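Side-chain contacts in VirX1 (PDB 6QGM), which iodinates diverse substrates, as a cyanophage member of what is probably the flavin-dependent branch of the tryptophan halogenase family: residues G12-W17 and T357-T362; N54-L59 and E364-L369; T226-L231 and F324-G329; M18-L23 and I32-D37; L60-E65 and Q174-K179. One frame throughout, in Å; residues are numbered along the deposited sequence.

Interaction 1. Residues G12-W17 and T357-T362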
# COMPACT_ATOMS: atom_id res chain seq x y z
N GLY B 12 -11.56 -39.08 -6.97
CA GLY B 12 -11.03 -39.85 -5.84
C GLY B 12 -9.52 -40.02 -5.89
O GLY B 12 -9.06 -41.16 -5.66
N GLY B 13 -8.77 -38.96 -6.19
CA GLY B 13 -7.30 -38.98 -6.08
C GLY B 13 -6.90 -38.58 -4.68
O GLY B 13 -7.75 -38.72 -3.75
N SER B 14 -5.70 -38.01 -4.52
CA SER B 14 -5.32 -37.26 -3.30
C SER B 14 -6.39 -36.20 -3.01
O SER B 14 -6.99 -36.26 -1.93
CB SER B 14 -3.94 -36.63 -3.40
OG SER B 14 -3.67 -36.19 -4.73
N SER B 15 -6.66 -35.31 -3.96
CA SER B 15 -7.58 -34.16 -3.82
C SER B 15 -8.94 -34.62 -3.29
O SER B 15 -9.46 -33.99 -2.35
CB SER B 15 -7.71 -33.39 -5.11
OG SER B 15 -6.63 -32.48 -5.27
N GLY B 16 -9.51 -35.67 -3.88
CA GLY B 16 -10.84 -36.17 -3.51
C GLY B 16 -10.86 -36.61 -2.06
O GLY B 16 -11.74 -36.14 -1.30
N TRP B 17 -9.92 -37.47 -1.68
CA TRP B 17 -9.89 -38.10 -0.34
C TRP B 17 -9.34 -37.13 0.71
O TRP B 17 -9.78 -37.23 1.87
CB TRP B 17 -9.09 -39.40 -0.42
CG TRP B 17 -9.84 -40.44 -1.18
CD1 TRP B 17 -9.49 -41.02 -2.35
CD2 TRP B 17 -11.12 -40.98 -0.82
NE1 TRP B 17 -10.45 -41.92 -2.73
CE2 TRP B 17 -11.47 -41.90 -1.82
CE3 TRP B 17 -12.00 -40.77 0.25
CZ2 TRP B 17 -12.66 -42.61 -1.79
CZ3 TRP B 17 -13.18 -41.48 0.28
CH2 TRP B 17 -13.50 -42.38 -0.72
N THR B 357 4.67 -27.04 -5.29
CA THR B 357 3.42 -26.27 -5.09
C THR B 357 2.23 -27.15 -5.55
O THR B 357 1.08 -26.76 -5.28
CB THR B 357 3.64 -24.87 -5.68
OG1 THR B 357 2.50 -24.04 -5.49
CG2 THR B 357 4.05 -24.87 -7.14
N GLY B 358 2.51 -28.33 -6.11
CA GLY B 358 1.52 -29.36 -6.52
C GLY B 358 0.26 -29.36 -5.66
O GLY B 358 -0.80 -29.07 -6.19
N LEU B 359 0.37 -29.66 -4.38
CA LEU B 359 -0.78 -29.85 -3.46
C LEU B 359 -1.31 -28.51 -2.93
O LEU B 359 -2.31 -28.56 -2.17
CB LEU B 359 -0.37 -30.75 -2.28
CG LEU B 359 -0.32 -32.25 -2.56
CD1 LEU B 359 -0.29 -33.03 -1.25
CD2 LEU B 359 -1.49 -32.71 -3.41
N LEU B 360 -0.71 -27.37 -3.28
CA LEU B 360 -1.07 -26.04 -2.69
C LEU B 360 -2.53 -25.71 -3.02
O LEU B 360 -3.33 -25.48 -2.11
CB LEU B 360 -0.15 -24.95 -3.24
CG LEU B 360 -0.43 -23.55 -2.70
CD1 LEU B 360 0.03 -23.43 -1.25
CD2 LEU B 360 0.25 -22.50 -3.57
N THR B 361 -2.80 -25.65 -4.31
CA THR B 361 -4.15 -25.49 -4.91
C THR B 361 -5.17 -26.36 -4.14
O THR B 361 -6.36 -25.99 -4.14
CB THR B 361 -4.05 -25.75 -6.42
OG1 THR B 361 -5.35 -25.58 -6.99
CG2 THR B 361 -3.51 -27.13 -6.77
N THR B 362 -4.73 -27.45 -3.51
CA THR B 362 -5.61 -28.45 -2.83
C THR B 362 -5.81 -28.11 -1.35
O THR B 362 -6.98 -27.80 -1.01
CB THR B 362 -5.09 -29.89 -3.02
OG1 THR B 362 -4.86 -30.07 -4.42
CG2 THR B 362 -6.05 -30.94 -2.51
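Ser15 and Thr362 meet through their hydroxyl groups, joining the first turn of helix 14-26 to the start of helix 360-373. Polar contact is confined to this pair: Thr362 OG1 donates to Ser15 OG across 3.1 Å, a moderate hydrogen bond between two uncharged groups. Thr362 directs its side chain at the opposing helix, and its chi1 of -51° sets OG1 beside its own backbone N while turning the methyl CG2 anti to that N. A threonine suits the place because one branch can bond while the other packs; a serine suits the opposite side because its short hydroxymethyl lets two helices come within 6.1 Å of each other, measured from Ser15 CA to Thr362 CA.

The remaining van der Waals contacts are few. Thr362 CG2 lies 3.8 Å from Ser15 CA, against the backbone of the other helix, and Leu359 stretches its CD2 methyl to 4.3 Å from Ser14 OG, a loose approach.

Backbone geometry shapes the glycine-rich side. Gly13 is the N-cap of helix 14-26, its O accepting from Trp17 N at 3.2 Å, and Gly16 lies close to Gly12. Gly13 and Gly16 fall in a GxGxxG sequence pattern, consistent with the dinucleotide-binding turn of a Rossmann-type FAD domain. Around the pair, Ser15 O accepts from Thr19 OG1, and Thr362 also touches Ile344.

A single neutral bond flanked by a few methyl contacts implies a directional but modest link, one that ties the glycine-rich turn to helix 360-373 without placing any charge between them.

Interaction 2. Residues N54-L59 and E364-L369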
# COMPACT_ATOMS: atom_id res chain seq x y z
N ASN B 54 2.17 -29.70 6.66
CA ASN B 54 2.27 -30.05 8.10
C ASN B 54 0.98 -29.58 8.81
O ASN B 54 0.47 -30.36 9.67
CB ASN B 54 3.55 -29.52 8.73
CG ASN B 54 4.81 -30.22 8.28
OD1 ASN B 54 5.09 -31.34 8.72
ND2 ASN B 54 5.59 -29.57 7.43
N LYS B 55 0.46 -28.40 8.47
CA LYS B 55 -0.79 -27.85 9.07
C LYS B 55 -1.95 -28.81 8.78
O LYS B 55 -2.74 -29.08 9.70
CB LYS B 55 -1.13 -26.48 8.48
CG LYS B 55 -2.32 -25.74 9.08
CD LYS B 55 -3.01 -24.85 8.08
CE LYS B 55 -3.90 -23.86 8.78
NZ LYS B 55 -4.11 -22.64 7.96
N PHE B 56 -2.05 -29.29 7.53
CA PHE B 56 -3.08 -30.26 7.09
C PHE B 56 -2.95 -31.52 7.95
O PHE B 56 -3.95 -31.95 8.58
CB PHE B 56 -2.96 -30.55 5.59
CG PHE B 56 -4.00 -31.50 5.06
CD1 PHE B 56 -5.25 -31.03 4.67
CD2 PHE B 56 -3.75 -32.86 4.98
CE1 PHE B 56 -6.23 -31.91 4.25
CE2 PHE B 56 -4.73 -33.74 4.52
CZ PHE B 56 -5.96 -33.26 4.16
N LEU B 57 -1.74 -32.09 8.02
CA LEU B 57 -1.48 -33.33 8.79
C LEU B 57 -1.88 -33.13 10.26
O LEU B 57 -2.55 -34.01 10.83
CB LEU B 57 -0.01 -33.71 8.64
CG LEU B 57 0.38 -34.24 7.26
CD1 LEU B 57 1.90 -34.24 7.11
CD2 LEU B 57 -0.22 -35.62 7.03
N HIS B 58 -1.50 -31.98 10.84
CA HIS B 58 -1.75 -31.64 12.27
C HIS B 58 -3.26 -31.51 12.50
O HIS B 58 -3.74 -32.03 13.53
CB HIS B 58 -0.90 -30.42 12.67
CG HIS B 58 0.48 -30.78 13.13
ND1 HIS B 58 0.75 -31.11 14.45
CD2 HIS B 58 1.67 -30.87 12.48
CE1 HIS B 58 2.03 -31.40 14.59
NE2 HIS B 58 2.61 -31.25 13.40
N LEU B 59 -3.98 -30.90 11.56
CA LEU B 59 -5.46 -30.72 11.61
C LEU B 59 -6.16 -32.09 11.60
O LEU B 59 -7.25 -32.18 12.19
CB LEU B 59 -5.94 -29.87 10.43
CG LEU B 59 -5.74 -28.36 10.55
CD1 LEU B 59 -5.86 -27.70 9.18
CD2 LEU B 59 -6.74 -27.76 11.53
N GLU B 364 -4.94 -25.62 0.64
CA GLU B 364 -5.36 -24.22 0.85
C GLU B 364 -6.87 -24.12 0.67
O GLU B 364 -7.55 -23.63 1.59
CB GLU B 364 -4.59 -23.28 -0.08
CG GLU B 364 -5.14 -21.87 -0.16
CD GLU B 364 -4.88 -20.98 1.05
OE1 GLU B 364 -4.14 -21.39 2.00
OE2 GLU B 364 -5.40 -19.86 1.02
N ASN B 365 -7.39 -24.57 -0.47
CA ASN B 365 -8.85 -24.52 -0.77
C ASN B 365 -9.62 -25.38 0.24
O ASN B 365 -10.71 -24.95 0.64
CB ASN B 365 -9.15 -24.88 -2.22
CG ASN B 365 -8.85 -23.72 -3.15
OD1 ASN B 365 -8.22 -22.75 -2.74
ND2 ASN B 365 -9.28 -23.81 -4.40
N ILE B 366 -9.07 -26.52 0.67
CA ILE B 366 -9.73 -27.41 1.66
C ILE B 366 -9.86 -26.66 2.98
O ILE B 366 -10.97 -26.61 3.52
CB ILE B 366 -9.00 -28.76 1.81
CG1 ILE B 366 -9.12 -29.61 0.55
CG2 ILE B 366 -9.52 -29.50 3.04
CD1 ILE B 366 -8.25 -30.84 0.53
N GLU B 367 -8.75 -26.08 3.47
CA GLU B 367 -8.70 -25.35 4.77
C GLU B 367 -9.62 -24.12 4.72
O GLU B 367 -10.32 -23.89 5.72
CB GLU B 367 -7.28 -25.07 5.22
CG GLU B 367 -6.48 -24.08 4.41
CD GLU B 367 -4.98 -24.08 4.73
OE1 GLU B 367 -4.44 -25.14 5.19
OE2 GLU B 367 -4.33 -23.01 4.50
N ASN B 368 -9.66 -23.42 3.59
CA ASN B 368 -10.54 -22.23 3.38
C ASN B 368 -12.02 -22.64 3.33
O ASN B 368 -12.88 -21.86 3.80
CB ASN B 368 -10.12 -21.43 2.14
CG ASN B 368 -8.78 -20.77 2.28
OD1 ASN B 368 -8.20 -20.75 3.36
ND2 ASN B 368 -8.27 -20.22 1.19
N LEU B 369 -12.32 -23.81 2.79
CA LEU B 369 -13.71 -24.36 2.75
C LEU B 369 -14.14 -24.76 4.16
O LEU B 369 -15.26 -24.38 4.56
CB LEU B 369 -13.74 -25.55 1.80
CG LEU B 369 -15.14 -26.09 1.50
CD1 LEU B 369 -16.02 -24.99 0.92
CD2 LEU B 369 -15.04 -27.30 0.58
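Phe56 and Ile366 form the apolar half of this helix-to-helix contact, and Lys55 with Glu367 the charged half. On the inner side both residues are buried: Ile366 CG2 comes up to the edge of the Phe56 ring, near its plane, 4.3 Å from CE1. A flat ring entered from its rim and the methyl of a beta-branched side chain let the helices pack although their nearest CA atoms, those of Phe56 and Glu367, stay 7.8 Å apart.

The other side is a partly exposed margin. Lys55 reaches over with an extended chain, CG anti to the backbone N (chi1 -175°), and crosses the Glu367 side chain at about a right angle, its aliphatic part lying against the carboxylate. Only the ionic bond is loose: NZ of Lys55 stands 3.5 Å from Glu367 OE2, a salt bridge whose hydrogen bond is weak. Long, flexible, oppositely charged chains suit such a margin, since their reach lets charged ends meet across it.

Helix 14-26 closes the inner side, with Met18 touching both Phe56 and Ile366. Within helix 360-373 a buried bond runs from Asn368 ND2 to Glu364 OE2; helix 382-408 backs both residues, while Val482 of the second subunit packs on Lys55.

Interaction 3. Residues T226-L231 and F324-G329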
# COMPACT_ATOMS: atom_id res chain seq x y z
N THR B 226 -11.74 -33.50 -10.09
CA THR B 226 -11.58 -34.30 -11.33
C THR B 226 -10.26 -33.95 -12.04
O THR B 226 -10.06 -34.44 -13.17
CB THR B 226 -12.80 -34.12 -12.26
OG1 THR B 226 -12.86 -32.79 -12.75
CG2 THR B 226 -14.10 -34.46 -11.56
N GLY B 227 -9.37 -33.17 -11.40
CA GLY B 227 -8.06 -32.80 -11.98
C GLY B 227 -8.20 -31.93 -13.22
O GLY B 227 -9.18 -31.17 -13.30
N PHE B 228 -7.27 -32.07 -14.19
CA PHE B 228 -7.16 -31.20 -15.40
C PHE B 228 -8.46 -31.23 -16.20
O PHE B 228 -8.80 -30.18 -16.75
CB PHE B 228 -5.95 -31.59 -16.25
CG PHE B 228 -4.62 -31.24 -15.64
CD1 PHE B 228 -4.37 -29.98 -15.10
CD2 PHE B 228 -3.59 -32.17 -15.64
CE1 PHE B 228 -3.13 -29.67 -14.56
CE2 PHE B 228 -2.35 -31.85 -15.11
CZ PHE B 228 -2.12 -30.61 -14.58
N LYS B 229 -9.17 -32.36 -16.24
CA LYS B 229 -10.53 -32.45 -16.84
C LYS B 229 -11.34 -31.21 -16.45
O LYS B 229 -11.99 -30.60 -17.33
CB LYS B 229 -11.30 -33.67 -16.34
CG LYS B 229 -11.09 -34.98 -17.06
CD LYS B 229 -12.02 -35.99 -16.46
CE LYS B 229 -12.13 -37.30 -17.20
NZ LYS B 229 -13.01 -38.23 -16.45
N SER B 230 -11.32 -30.86 -15.15
CA SER B 230 -12.17 -29.80 -14.54
C SER B 230 -13.60 -29.97 -15.05
O SER B 230 -14.14 -29.01 -15.63
CB SER B 230 -11.63 -28.41 -14.83
OG SER B 230 -12.31 -27.45 -14.04
N LEU B 231 -14.18 -31.16 -14.86
CA LEU B 231 -15.50 -31.54 -15.44
C LEU B 231 -16.61 -30.63 -14.90
O LEU B 231 -17.45 -30.24 -15.69
CB LEU B 231 -15.78 -33.01 -15.14
CG LEU B 231 -17.04 -33.55 -15.79
CD1 LEU B 231 -16.89 -33.56 -17.32
CD2 LEU B 231 -17.40 -34.94 -15.24
N PHE B 324 4.99 -41.31 -19.22
CA PHE B 324 3.58 -40.88 -19.37
C PHE B 324 3.54 -39.37 -19.60
O PHE B 324 3.95 -38.64 -18.69
CB PHE B 324 2.78 -41.36 -18.15
CG PHE B 324 2.56 -42.86 -18.11
CD1 PHE B 324 1.95 -43.53 -19.18
CD2 PHE B 324 3.10 -43.63 -17.09
CE1 PHE B 324 1.80 -44.91 -19.16
CE2 PHE B 324 2.95 -45.01 -17.08
CZ PHE B 324 2.30 -45.64 -18.11
N HIS B 325 3.01 -38.93 -20.74
CA HIS B 325 2.83 -37.50 -21.13
C HIS B 325 1.54 -36.96 -20.53
O HIS B 325 0.50 -37.59 -20.67
CB HIS B 325 2.84 -37.35 -22.65
CG HIS B 325 4.15 -37.73 -23.23
ND1 HIS B 325 4.47 -39.04 -23.48
CD2 HIS B 325 5.25 -37.00 -23.52
CE1 HIS B 325 5.70 -39.11 -23.91
NE2 HIS B 325 6.20 -37.88 -23.97
N ILE B 326 1.64 -35.81 -19.88
CA ILE B 326 0.50 -35.11 -19.25
C ILE B 326 0.36 -33.76 -19.93
O ILE B 326 1.40 -33.07 -20.20
CB ILE B 326 0.67 -34.98 -17.73
CG1 ILE B 326 1.31 -36.22 -17.10
CG2 ILE B 326 -0.68 -34.67 -17.11
CD1 ILE B 326 2.26 -35.91 -15.95
N ASP B 327 -0.88 -33.40 -20.22
CA ASP B 327 -1.27 -32.07 -20.76
C ASP B 327 -1.64 -31.24 -19.53
O ASP B 327 -2.65 -31.59 -18.88
CB ASP B 327 -2.37 -32.27 -21.80
CG ASP B 327 -3.24 -33.50 -21.52
OD1 ASP B 327 -3.35 -33.90 -20.32
OD2 ASP B 327 -3.79 -34.04 -22.48
N ILE B 328 -0.81 -30.24 -19.20
CA ILE B 328 -0.89 -29.53 -17.89
C ILE B 328 -1.66 -28.24 -18.14
O ILE B 328 -1.23 -27.45 -19.02
CB ILE B 328 0.49 -29.28 -17.26
CG1 ILE B 328 1.45 -28.54 -18.20
CG2 ILE B 328 1.07 -30.60 -16.77
CD1 ILE B 328 2.49 -27.72 -17.46
N GLY B 329 -2.75 -28.04 -17.38
CA GLY B 329 -3.44 -26.74 -17.28
C GLY B 329 -2.63 -25.75 -16.46
O GLY B 329 -2.99 -25.60 -15.29
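Phe228 lays one face of its ring on the backbone of residues 327-329, a CH-pi contact beside edge strand 324-327 of the seven-stranded mixed sheet. It joins the loop after strand 221-224 of the eight-stranded sheet to the margin of the other sheet. CG of Phe228 lies anti to the carbonyl carbon (chi1 -71°), which directs the ring at residues 326-329. Ile328 CA stands over this face, 4.0 Å from the ring centroid and 22° off the normal, displaced toward the rim. Asp327 O and Gly329 N lie over it too, so this face rests on main chain. Gly329 suits the spot because, having no side chain, it lets its backbone come close under the aromatic.

Ile326 approaches differently: its side chain crosses that of Phe228 at about a right angle, and CG2 meets the ring edge 3.8 Å from CE2. Ile328 CG2 adds a second methyl contact at CZ, and Phe350 an edge-to-face ring contact.

The ring is presented by a tight turn in which Ser230 N bonds to Gly227 O. Gly227, whose positive phi is readily adopted by glycine, leads into that turn. Beside it, Leu231 N donates to Thr226 OG1 at 3.0 Å with an N-H...O angle of 163°.

Interaction 4. Residues M18-L23 and I32-D37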
# COMPACT_ATOMS: atom_id res chain seq x y z
N MET B 18 -8.44 -36.23 0.32
CA MET B 18 -7.96 -35.14 1.20
C MET B 18 -9.16 -34.28 1.61
O MET B 18 -9.28 -33.98 2.81
CB MET B 18 -6.87 -34.31 0.51
CG MET B 18 -5.54 -34.99 0.53
SD MET B 18 -4.27 -34.09 -0.40
CE MET B 18 -4.06 -32.64 0.62
N THR B 19 -10.03 -33.97 0.65
CA THR B 19 -11.28 -33.17 0.87
C THR B 19 -12.25 -33.99 1.73
O THR B 19 -12.73 -33.46 2.75
CB THR B 19 -11.88 -32.73 -0.48
OG1 THR B 19 -10.87 -32.08 -1.24
CG2 THR B 19 -13.05 -31.80 -0.31
N ALA B 20 -12.52 -35.24 1.35
CA ALA B 20 -13.45 -36.13 2.09
C ALA B 20 -13.01 -36.28 3.55
O ALA B 20 -13.86 -36.10 4.44
CB ALA B 20 -13.55 -37.48 1.40
N ALA B 21 -11.73 -36.57 3.80
CA ALA B 21 -11.14 -36.79 5.14
C ALA B 21 -11.29 -35.52 5.99
O ALA B 21 -11.89 -35.61 7.08
CB ALA B 21 -9.69 -37.19 5.02
N ALA B 22 -10.79 -34.39 5.49
CA ALA B 22 -10.84 -33.06 6.16
C ALA B 22 -12.28 -32.71 6.54
O ALA B 22 -12.52 -32.44 7.73
CB ALA B 22 -10.26 -32.00 5.26
N LEU B 23 -13.20 -32.74 5.58
CA LEU B 23 -14.63 -32.40 5.80
C LEU B 23 -15.25 -33.37 6.81
O LEU B 23 -15.93 -32.89 7.73
CB LEU B 23 -15.37 -32.43 4.45
CG LEU B 23 -15.08 -31.24 3.52
CD1 LEU B 23 -15.94 -31.29 2.26
CD2 LEU B 23 -15.26 -29.91 4.21
N ILE B 32 -21.54 -36.40 3.65
CA ILE B 32 -20.51 -36.36 2.56
C ILE B 32 -20.61 -37.63 1.72
O ILE B 32 -20.69 -38.73 2.30
CB ILE B 32 -19.10 -36.19 3.15
CG1 ILE B 32 -19.03 -34.98 4.09
CG2 ILE B 32 -18.06 -36.11 2.03
CD1 ILE B 32 -17.80 -34.99 4.97
N ALA B 33 -20.58 -37.47 0.39
CA ALA B 33 -20.42 -38.57 -0.58
C ALA B 33 -19.23 -38.24 -1.48
O ALA B 33 -19.01 -37.03 -1.76
CB ALA B 33 -21.68 -38.77 -1.37
N LEU B 34 -18.47 -39.27 -1.88
CA LEU B 34 -17.38 -39.14 -2.89
C LEU B 34 -17.66 -40.07 -4.07
O LEU B 34 -17.76 -41.30 -3.85
CB LEU B 34 -16.02 -39.44 -2.27
CG LEU B 34 -14.83 -39.09 -3.17
CD1 LEU B 34 -13.68 -38.55 -2.36
CD2 LEU B 34 -14.40 -40.28 -4.01
N ILE B 35 -17.77 -39.49 -5.26
CA ILE B 35 -18.03 -40.21 -6.55
C ILE B 35 -16.68 -40.41 -7.24
O ILE B 35 -15.98 -39.41 -7.52
CB ILE B 35 -19.02 -39.41 -7.41
CG1 ILE B 35 -20.39 -39.29 -6.73
CG2 ILE B 35 -19.12 -40.00 -8.80
CD1 ILE B 35 -21.12 -38.02 -7.05
N GLU B 36 -16.34 -41.68 -7.49
CA GLU B 36 -15.04 -42.11 -8.04
C GLU B 36 -15.36 -43.10 -9.16
O GLU B 36 -16.28 -43.91 -8.96
CB GLU B 36 -14.20 -42.64 -6.88
CG GLU B 36 -13.07 -43.58 -7.25
CD GLU B 36 -12.41 -44.19 -6.03
OE1 GLU B 36 -11.68 -43.47 -5.34
OE2 GLU B 36 -12.63 -45.41 -5.75
N ASP B 37 -14.71 -42.98 -10.32
CA ASP B 37 -14.89 -43.87 -11.50
C ASP B 37 -13.95 -45.06 -11.33
O ASP B 37 -12.73 -44.88 -11.39
CB ASP B 37 -14.61 -43.13 -12.80
CG ASP B 37 -14.92 -43.91 -14.07
OD1 ASP B 37 -14.74 -45.16 -14.06
OD2 ASP B 37 -15.34 -43.26 -15.07
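Ala20 and Leu23 pack on Ile32 and Leu34 in a purely apolar helix-on-sheet contact, buried in the core of the unit formed by strand 6-10, helix 14-26 and strand 31-36. The helix segment and strand segment run antiparallel, with 171° between their directions and their axes 9.3 Å apart. Ile32 and Leu34, two residues apart on the strand, both face the helix, while Ala33 between them points away.

Each strand residue meets its helix partner by a terminal methyl. Ile32 CD1 reaches 3.6 Å from CB of Leu23, a turn further along the helix than Ala20, passing alongside the helix backbone; its CG1 is anti to its carbonyl carbon (chi1 -53°), which carries the extended end of the chain toward the helix. Leu34 CD1 lies 3.9 Å from Ala20 CB. The closest pair of CA atoms, Ala20 and Leu34, stands 7.0 Å apart, and the short alanine leaves room for the longer Leu34 side chain between the two backbones. Branched Ile32 suits a buried strand.

Helix 360-373 also packs on helix 14-26, Ile366 on Met18, Thr19 and Ala22, and Val370 on Leu23. A helix returning antiparallel over neighbouring parallel strands is the beta-alpha-beta crossover that opens a Rossmann-type fold.

Interaction 5. Residues L60-E65 and Q174-K179; sequences LDLKDE and QYLKEK
Leu62 and Tyr175 are brought together by contrasting first torsions. Leu62 has CG anti to its carbonyl carbon (chi1 -74°), which spreads its two methyls toward helix 169-181; Tyr175 has CG anti to its backbone N (chi1 -174°), which swings the ring out to meet one of them, CD2. The two side chains then slide past each other in opposite directions, and Leu62 CD2 touches the ring at its edge, in plane, 3.6 Å from CE2. One face of the ring is taken from within its own helix by Lys179 CG, 3.5 Å above the centre.

The other methyl of Leu62 serves a different partner: CD1 lies 3.8 Å from Leu176 CD2, the chains crossing at about a right angle. Leu60 CD1 approaches the same Leu176 methyl more loosely, at 4.2 Å, again crosswise. Leu176 CD2 thus receives both leucines, and a forked leucine at position 62 is apt because each branch has its own neighbour. Tyrosine is apt beside it: its ring carbon CE2 meets the methyl, and the polar hydroxyl suits a residue that is only partly buried.

Backbone shape sets up the leucines. Asp61, with positive phi (64°), ends helix 52-59 in a Schellman motif, and this turn lets Leu60 and Leu62 both face the helix; Asp61 itself pairs with Lys25 and with Lys478 of the second subunit. Helix 14-26 supports Leu176 through Met18 and Ala21, Ile180 of helix 169-181 touches both Leu60 and Leu62, and Trp67 of helix 64-67 packs on Leu62 and Tyr175.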
# COMPACT_ATOMS: atom_id res chain seq x y z
N LEU B 60 -5.57 -33.10 10.96
CA LEU B 60 -6.15 -34.46 10.84
C LEU B 60 -5.55 -35.42 11.88
O LEU B 60 -5.94 -36.60 11.84
CB LEU B 60 -5.93 -35.01 9.43
CG LEU B 60 -6.68 -34.28 8.31
CD1 LEU B 60 -6.62 -35.08 7.02
CD2 LEU B 60 -8.13 -34.02 8.68
N ASP B 61 -4.64 -34.93 12.74
CA ASP B 61 -3.99 -35.68 13.85
C ASP B 61 -3.13 -36.83 13.32
O ASP B 61 -2.97 -37.82 14.05
CB ASP B 61 -5.02 -36.25 14.83
CG ASP B 61 -5.70 -35.23 15.72
OD1 ASP B 61 -4.96 -34.41 16.34
OD2 ASP B 61 -6.95 -35.28 15.81
N LEU B 62 -2.58 -36.71 12.11
CA LEU B 62 -1.81 -37.78 11.44
C LEU B 62 -0.37 -37.75 11.95
O LEU B 62 0.30 -36.76 11.68
CB LEU B 62 -1.87 -37.57 9.93
CG LEU B 62 -3.21 -37.93 9.28
CD1 LEU B 62 -3.32 -37.30 7.91
CD2 LEU B 62 -3.42 -39.42 9.19
N LYS B 63 0.07 -38.81 12.63
CA LYS B 63 1.46 -39.01 13.10
C LYS B 63 2.29 -39.64 11.96
O LYS B 63 1.81 -40.62 11.35
CB LYS B 63 1.51 -39.90 14.35
CG LYS B 63 0.65 -39.49 15.53
CD LYS B 63 0.64 -38.01 15.83
CE LYS B 63 -0.41 -37.60 16.86
NZ LYS B 63 -1.03 -36.28 16.55
N ASP B 64 3.50 -39.12 11.72
CA ASP B 64 4.45 -39.59 10.68
C ASP B 64 4.55 -41.13 10.68
O ASP B 64 4.52 -41.74 9.59
CB ASP B 64 5.82 -38.95 10.88
CG ASP B 64 5.90 -37.47 10.52
OD1 ASP B 64 4.88 -36.90 10.05
OD2 ASP B 64 6.99 -36.89 10.71
N GLU B 65 4.65 -41.73 11.86
CA GLU B 65 4.82 -43.19 12.08
C GLU B 65 3.73 -43.96 11.34
O GLU B 65 4.02 -45.04 10.82
CB GLU B 65 4.74 -43.54 13.57
CG GLU B 65 5.80 -42.89 14.46
CD GLU B 65 5.48 -42.82 15.96
OE1 GLU B 65 4.33 -43.16 16.38
OE2 GLU B 65 6.39 -42.45 16.71
N GLN B 174 -5.62 -43.14 -0.54
CA GLN B 174 -6.10 -44.47 -0.11
C GLN B 174 -6.01 -44.58 1.41
O GLN B 174 -6.89 -45.22 2.00
CB GLN B 174 -5.32 -45.59 -0.82
CG GLN B 174 -5.69 -45.73 -2.29
CD GLN B 174 -7.17 -45.93 -2.46
OE1 GLN B 174 -7.91 -45.00 -2.77
NE2 GLN B 174 -7.63 -47.15 -2.24
N TYR B 175 -5.01 -43.96 2.03
CA TYR B 175 -4.84 -43.99 3.50
C TYR B 175 -5.97 -43.18 4.14
O TYR B 175 -6.69 -43.73 5.02
CB TYR B 175 -3.45 -43.49 3.90
CG TYR B 175 -3.16 -43.63 5.37
CD1 TYR B 175 -2.71 -44.82 5.91
CD2 TYR B 175 -3.35 -42.55 6.23
CE1 TYR B 175 -2.47 -44.94 7.27
CE2 TYR B 175 -3.09 -42.65 7.58
CZ TYR B 175 -2.64 -43.85 8.10
OH TYR B 175 -2.38 -43.94 9.44
N LEU B 176 -6.12 -41.92 3.71
CA LEU B 176 -7.16 -40.99 4.24
C LEU B 176 -8.54 -41.65 4.09
O LEU B 176 -9.35 -41.51 5.00
CB LEU B 176 -7.07 -39.68 3.46
CG LEU B 176 -5.80 -38.85 3.71
CD1 LEU B 176 -5.90 -37.50 3.03
CD2 LEU B 176 -5.58 -38.67 5.21
N LYS B 177 -8.76 -42.36 2.99
CA LYS B 177 -10.01 -43.10 2.67
C LYS B 177 -10.30 -44.13 3.78
O LYS B 177 -11.38 -44.04 4.40
CB LYS B 177 -9.87 -43.79 1.31
CG LYS B 177 -11.09 -44.57 0.85
CD LYS B 177 -10.90 -45.20 -0.51
CE LYS B 177 -10.62 -46.68 -0.44
NZ LYS B 177 -11.05 -47.34 -1.69
N GLU B 178 -9.37 -45.06 4.00
CA GLU B 178 -9.58 -46.25 4.87
C GLU B 178 -9.59 -45.84 6.35
O GLU B 178 -10.40 -46.41 7.11
CB GLU B 178 -8.58 -47.36 4.61
CG GLU B 178 -7.14 -47.02 4.24
CD GLU B 178 -6.40 -48.19 3.61
OE1 GLU B 178 -6.34 -49.26 4.28
OE2 GLU B 178 -5.89 -48.03 2.44
N LYS B 179 -8.76 -44.86 6.74
CA LYS B 179 -8.48 -44.51 8.16
C LYS B 179 -9.38 -43.38 8.67
O LYS B 179 -9.72 -43.41 9.86
CB LYS B 179 -7.02 -44.11 8.36
CG LYS B 179 -5.99 -45.16 7.98
CD LYS B 179 -6.13 -46.53 8.59
CE LYS B 179 -5.54 -47.59 7.68
NZ LYS B 179 -5.32 -48.88 8.39

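Four of the contacts cluster around helix 14-26. Interactions 1 and 4 both use that helix, with centres about 11 Å apart; interactions 2 and 5 pack on it through Ile366 and Leu176, their centres about 14 Å apart. Helix 360-373 is shared by interactions 1 and 2. Interaction 3 touches none of the others; it links the loop after strand 221-224 to the second sheet, about 13 Å from interaction 1 and 26 Å from interaction 5 between centres. Along the chain, interactions 3, 4 and 5 are nested inside the loop closed by interaction 1, whereas interactions 1 and 2 cross. Helix 360-373, late in the sequence, thus packs back on what is probably a Rossmann-type core, and interactions 2 and 5 reach the second subunit.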